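Local coordinates for Slr0280 protein (Synechocystis sp., PDB 5H3K), which is of unknown function but carries a phosphodiester glycosidase (NAGPA-family) domain, which suggests, without proof, an enzyme acting on sugar phosphodiesters, at residues T83-M86 / Q87-L91; L584-G588 / Q589-R593. One frame throughout, in Å; residues are numbered along the deposited sequence.

Interaction 1. Residues T83-M86 / Q87-L91; sequences TGAM and QFLGL
Gly84 and Phe88 meet through the backbone and at the ring. Phe88 N donates to Gly84 O at 2.9 Å, one of three regular i to i+4 bonds. Leu89 N reaches Ala85 O at 3.0 Å, and Gln87 N reaches Thr83 O at 3.2 Å. Gly90 N adds two weak bonds, to Met86 O and to Ala85 O.

These bonds make up most of the short helix 82-89, which follows directly on strand 75-81. Gly90 brings the helical path to a close: its phi of 92° departs from helical values. A side chain at these backbone angles would be jammed against the carbonyl oxygen of Leu89, which accounts for glycine at this point. The turn of the chain then carries Leu91 back beside the helix.

Polar-to-apolar contacts form the second group. The Phe88 ring presents its edge to Gly84 O, which lies near the ring plane, 3.5 Å from CD2. Leu91 O sits over the root of Met86: CG of Met86 is 3.3 Å from it, and the Met86 CA-H also points to this oxygen with an angle of 145° at the hydrogen. Because Met86 CG stands anti to its own nitrogen (chi1 -176°), the thioether runs back toward the start of the helix. A turn about the CG-SD bond then brings CE to 4.0 Å from Gln87 NE2. That amide nitrogen is bonded to Leu590 O, so the methyl is only its neighbour.

Contact between wholly apolar side chains centres on Ala85. Its CB meets Leu91 CD1 at 3.8 Å and Leu89 CD1 more loosely, while Ala85 and Leu89 both rest on Leu80 of the preceding strand.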
loop_
_atom_site.group_PDB
_atom_site.type_symbol
_atom_site.label_atom_id
_atom_site.label_comp_id
_atom_site.label_asym_id
_atom_site.label_seq_id
_atom_site.Cartn_x
_atom_site.Cartn_y
_atom_site.Cartn_z
ATOM N N THR A 83 0.102 7.009 -13.452
ATOM C CA THR A 83 -0.521 7.484 -12.226
ATOM C C THR A 83 0.183 8.751 -11.753
ATOM O O THR A 83 -0.419 9.600 -11.082
ATOM C CB THR A 83 -0.532 6.391 -11.137
ATOM O OG1 THR A 83 0.790 5.865 -10.969
ATOM C CG2 THR A 83 -1.453 5.254 -11.537
ATOM N N GLY A 84 1.451 8.891 -12.128
ATOM C CA GLY A 84 2.212 10.090 -11.807
ATOM C C GLY A 84 1.797 11.268 -12.669
ATOM O O GLY A 84 1.632 12.385 -12.171
ATOM N N ALA A 85 1.604 11.024 -13.963
ATOM C CA ALA A 85 1.154 12.086 -14.864
ATOM C C ALA A 85 -0.231 12.563 -14.444
ATOM O O ALA A 85 -0.529 13.762 -14.481
ATOM C CB ALA A 85 1.140 11.603 -16.307
ATOM N N MET A 86 -1.071 11.616 -14.033
ATOM C CA MET A 86 -2.422 11.920 -13.595
ATOM C C MET A 86 -2.396 12.844 -12.387
ATOM O O MET A 86 -3.115 13.850 -12.341
ATOM C CB MET A 86 -3.165 10.627 -13.254
ATOM C CG MET A 86 -4.623 10.844 -12.872
ATOM S SD MET A 86 -5.476 9.305 -12.464
ATOM C CE MET A 86 -4.615 8.842 -10.947
ATOM N N GLN A 87 -1.536 12.529 -11.424
ATOM C CA GLN A 87 -1.568 13.225 -10.144
ATOM C C GLN A 87 -0.777 14.509 -10.090
ATOM O O GLN A 87 -1.098 15.393 -9.301
ATOM C CB GLN A 87 -1.142 12.289 -9.018
ATOM C CG GLN A 87 -2.241 11.315 -8.686
ATOM C CD GLN A 87 -1.878 10.390 -7.572
ATOM O OE1 GLN A 87 -1.248 10.787 -6.586
ATOM N NE2 GLN A 87 -2.270 9.138 -7.715
ATOM N N PHE A 88 0.246 14.623 -10.924
ATOM C CA PHE A 88 1.125 15.783 -10.854
ATOM C C PHE A 88 1.047 16.709 -12.063
ATOM O O PHE A 88 1.488 17.857 -11.991
ATOM C CB PHE A 88 2.557 15.332 -10.567
ATOM C CG PHE A 88 2.734 14.759 -9.179
ATOM C CD1 PHE A 88 3.014 15.588 -8.099
ATOM C CD2 PHE A 88 2.609 13.396 -8.956
ATOM C CE1 PHE A 88 3.185 15.061 -6.823
ATOM C CE2 PHE A 88 2.773 12.862 -7.690
ATOM C CZ PHE A 88 3.060 13.698 -6.616
ATOM N N LEU A 89 0.471 16.230 -13.163
ATOM C CA LEU A 89 0.211 17.098 -14.316
ATOM C C LEU A 89 -1.271 17.437 -14.443
ATOM O O LEU A 89 -1.622 18.483 -14.992
ATOM C CB LEU A 89 0.704 16.478 -15.620
ATOM C CG LEU A 89 2.159 16.035 -15.720
ATOM C CD1 LEU A 89 2.502 15.771 -17.171
ATOM C CD2 LEU A 89 3.096 17.070 -15.110
ATOM N N GLY A 90 -2.135 16.549 -13.948
ATOM C CA GLY A 90 -3.571 16.711 -14.070
ATOM C C GLY A 90 -4.198 16.049 -15.291
ATOM O O GLY A 90 -5.307 16.406 -15.679
ATOM N N LEU A 91 -3.510 15.083 -15.894
ATOM C CA LEU A 91 -4.107 14.332 -17.004
ATOM C C LEU A 91 -5.286 13.494 -16.530
ATOM O O LEU A 91 -5.158 12.730 -15.576
ATOM C CB LEU A 91 -3.100 13.374 -17.638
ATOM C CG LEU A 91 -1.778 13.844 -18.226
ATOM C CD1 LEU A 91 -1.198 12.744 -19.125
ATOM C CD2 LEU A 91 -1.902 15.162 -18.978
#

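Interaction 2. Residues L584-G588 / Q589-R593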
loop_
_atom_site.group_PDB
_atom_site.type_symbol
_atom_site.label_atom_id
_atom_site.label_comp_id
_atom_site.label_asym_id
_atom_site.label_seq_id
_atom_site.Cartn_x
_atom_site.Cartn_y
_atom_site.Cartn_z
ATOM N N LEU A 584 -3.110 2.260 -1.085
ATOM C CA LEU A 584 -2.991 1.364 -2.232
ATOM C C LEU A 584 -2.216 2.108 -3.306
ATOM O O LEU A 584 -2.665 3.162 -3.771
ATOM C CB LEU A 584 -4.395 0.995 -2.737
ATOM C CG LEU A 584 -4.567 0.219 -4.044
ATOM C CD1 LEU A 584 -3.739 -1.049 -3.993
ATOM C CD2 LEU A 584 -6.044 -0.106 -4.252
ATOM N N ALA A 585 -1.046 1.579 -3.687
ATOM C CA ALA A 585 -0.164 2.274 -4.632
ATOM C C ALA A 585 -0.086 1.528 -5.955
ATOM O O ALA A 585 -0.000 0.300 -5.979
ATOM C CB ALA A 585 1.255 2.465 -4.048
ATOM N N LEU A 586 -0.104 2.276 -7.057
ATOM C CA LEU A 586 0.025 1.689 -8.383
ATOM C C LEU A 586 1.024 2.525 -9.162
ATOM O O LEU A 586 0.872 3.746 -9.267
ATOM C CB LEU A 586 -1.338 1.659 -9.099
ATOM C CG LEU A 586 -1.325 1.102 -10.533
ATOM C CD1 LEU A 586 -1.013 -0.392 -10.523
ATOM C CD2 LEU A 586 -2.650 1.389 -11.262
ATOM N N GLY A 587 2.052 1.872 -9.701
ATOM C CA GLY A 587 3.138 2.596 -10.346
ATOM C C GLY A 587 3.777 3.612 -9.410
ATOM O O GLY A 587 4.174 4.699 -9.837
ATOM N N GLY A 588 3.851 3.275 -8.126
ATOM C CA GLY A 588 4.481 4.152 -7.150
ATOM C C GLY A 588 3.721 5.425 -6.787
ATOM O O GLY A 588 4.339 6.404 -6.350
ATOM N N GLN A 589 2.398 5.416 -6.960
ATOM C CA GLN A 589 1.548 6.535 -6.552
ATOM C C GLN A 589 0.347 5.995 -5.810
ATOM O O GLN A 589 -0.180 4.955 -6.176
ATOM C CB GLN A 589 1.053 7.351 -7.753
ATOM C CG GLN A 589 2.160 7.844 -8.688
ATOM C CD GLN A 589 3.063 8.890 -8.057
ATOM O OE1 GLN A 589 2.755 9.454 -7.000
ATOM N NE2 GLN A 589 4.186 9.163 -8.713
ATOM N N LEU A 590 -0.108 6.708 -4.781
ATOM C CA LEU A 590 -1.333 6.300 -4.082
ATOM C C LEU A 590 -2.568 6.555 -4.925
ATOM O O LEU A 590 -2.719 7.635 -5.512
ATOM C CB LEU A 590 -1.492 7.046 -2.752
ATOM C CG LEU A 590 -0.552 6.732 -1.597
ATOM C CD1 LEU A 590 -1.059 7.430 -0.309
ATOM C CD2 LEU A 590 -0.407 5.229 -1.400
ATOM N N LEU A 591 -3.464 5.576 -4.969
ATOM C CA LEU A 591 -4.684 5.681 -5.767
ATOM C C LEU A 591 -5.870 6.167 -4.953
ATOM O O LEU A 591 -6.776 6.806 -5.486
ATOM C CB LEU A 591 -5.055 4.313 -6.355
ATOM C CG LEU A 591 -4.122 3.665 -7.381
ATOM C CD1 LEU A 591 -4.770 2.400 -7.930
ATOM C CD2 LEU A 591 -3.835 4.655 -8.498
ATOM N N ASP A 592 -5.860 5.858 -3.662
ATOM C CA ASP A 592 -7.077 5.885 -2.849
ATOM C C ASP A 592 -7.208 7.072 -1.906
ATOM O O ASP A 592 -8.305 7.341 -1.406
ATOM C CB ASP A 592 -7.138 4.613 -2.002
ATOM C CG ASP A 592 -5.971 4.518 -1.019
ATOM O OD1 ASP A 592 -4.799 4.540 -1.471
ATOM O OD2 ASP A 592 -6.221 4.431 0.205
ATOM N N ARG A 593 -6.096 7.749 -1.614
ATOM C CA ARG A 593 -6.117 8.885 -0.694
ATOM C C ARG A 593 -4.911 9.755 -0.958
ATOM O O ARG A 593 -3.971 9.331 -1.637
ATOM C CB ARG A 593 -6.094 8.401 0.770
ATOM C CG ARG A 593 -4.735 7.836 1.229
ATOM C CD ARG A 593 -4.858 6.981 2.492
ATOM N NE ARG A 593 -5.519 7.710 3.569
ATOM C CZ ARG A 593 -6.024 7.167 4.677
ATOM N NH1 ARG A 593 -5.922 5.870 4.901
ATOM N NH2 ARG A 593 -6.630 7.945 5.576
#
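Leu591 lies across Leu586, and the Leu591 side chain can be followed outward. CB starts 3.7 Å from Leu584 O, the oxygen that its own backbone nitrogen also uses. CG comes to 3.8 Å from Leu586 CB. Both branches face the same carbon: CD1 is 3.7 Å and CD2 3.9 Å from Leu586 CB, with CD1 also near Leu586 CD2. Thr296 and Val298 of strand 291-300 touch this leucine too, as does Thr83.

Backbone bonds fix where Leu591 leaves the strand pair. Leu591 N meets Leu584 O at 2.8 Å, with a nearly straight N-H...O angle of 166°. Nearer the turn, Leu586 N donates to Gln589 O at 2.8 Å. The return bond, Gln589 N to Leu586 O, is longer at 3.2 Å, and its donor stands well above the carbonyl plane.

Asp592 adds a side-chain bond at the open end. Its CG lies between the backbone nitrogen and the carbonyl carbon (chi1 63°), which swings OD1 to 2.9 Å from Leu584 N. The N-H comes from above the carboxylate, 51° out of its plane, and the other oxygen, OD2, is bonded to His548 NE2.

Gln589 folds at chi2 back over the Gly588 carbonyl, and its amide accepts from Arg330 NH2 and donates to Pro64 O. A leucine here would probably leave that arginine nitrogen and that carbonyl without these mates, in a buried place.

On the other face Ala585 CB touches Leu590 CD2, against helix 325-331. Gly587 and Gly588 both have left-handed helical backbone angles, the hallmark of a type I' turn, and close a tight two-residue beta hairpin within the phosphodiester glycosidase family region.

In the fold
Interaction 1 lies on helix 82-89 near the start of the chain, and interaction 2, nearly 500 residues later, on the hairpin of strands 584-586 and 589-590. In space their centres are only about 12 Å apart. The hairpin extends the antiparallel sheet containing strand 336-339, whereas the helix follows strand 75-81 of a separate mixed sheet. Direct contacts join the two. Thr83 OG1 is hydrogen-bonded to Leu586 O at 2.7 Å, and Phe88 CE2 packs 3.5 Å from Gln589 OE1. Side chains of helix 82-89 thus rest on the hairpin, so that an element from early in the chain packs directly against the phosphodiester glycosidase family region.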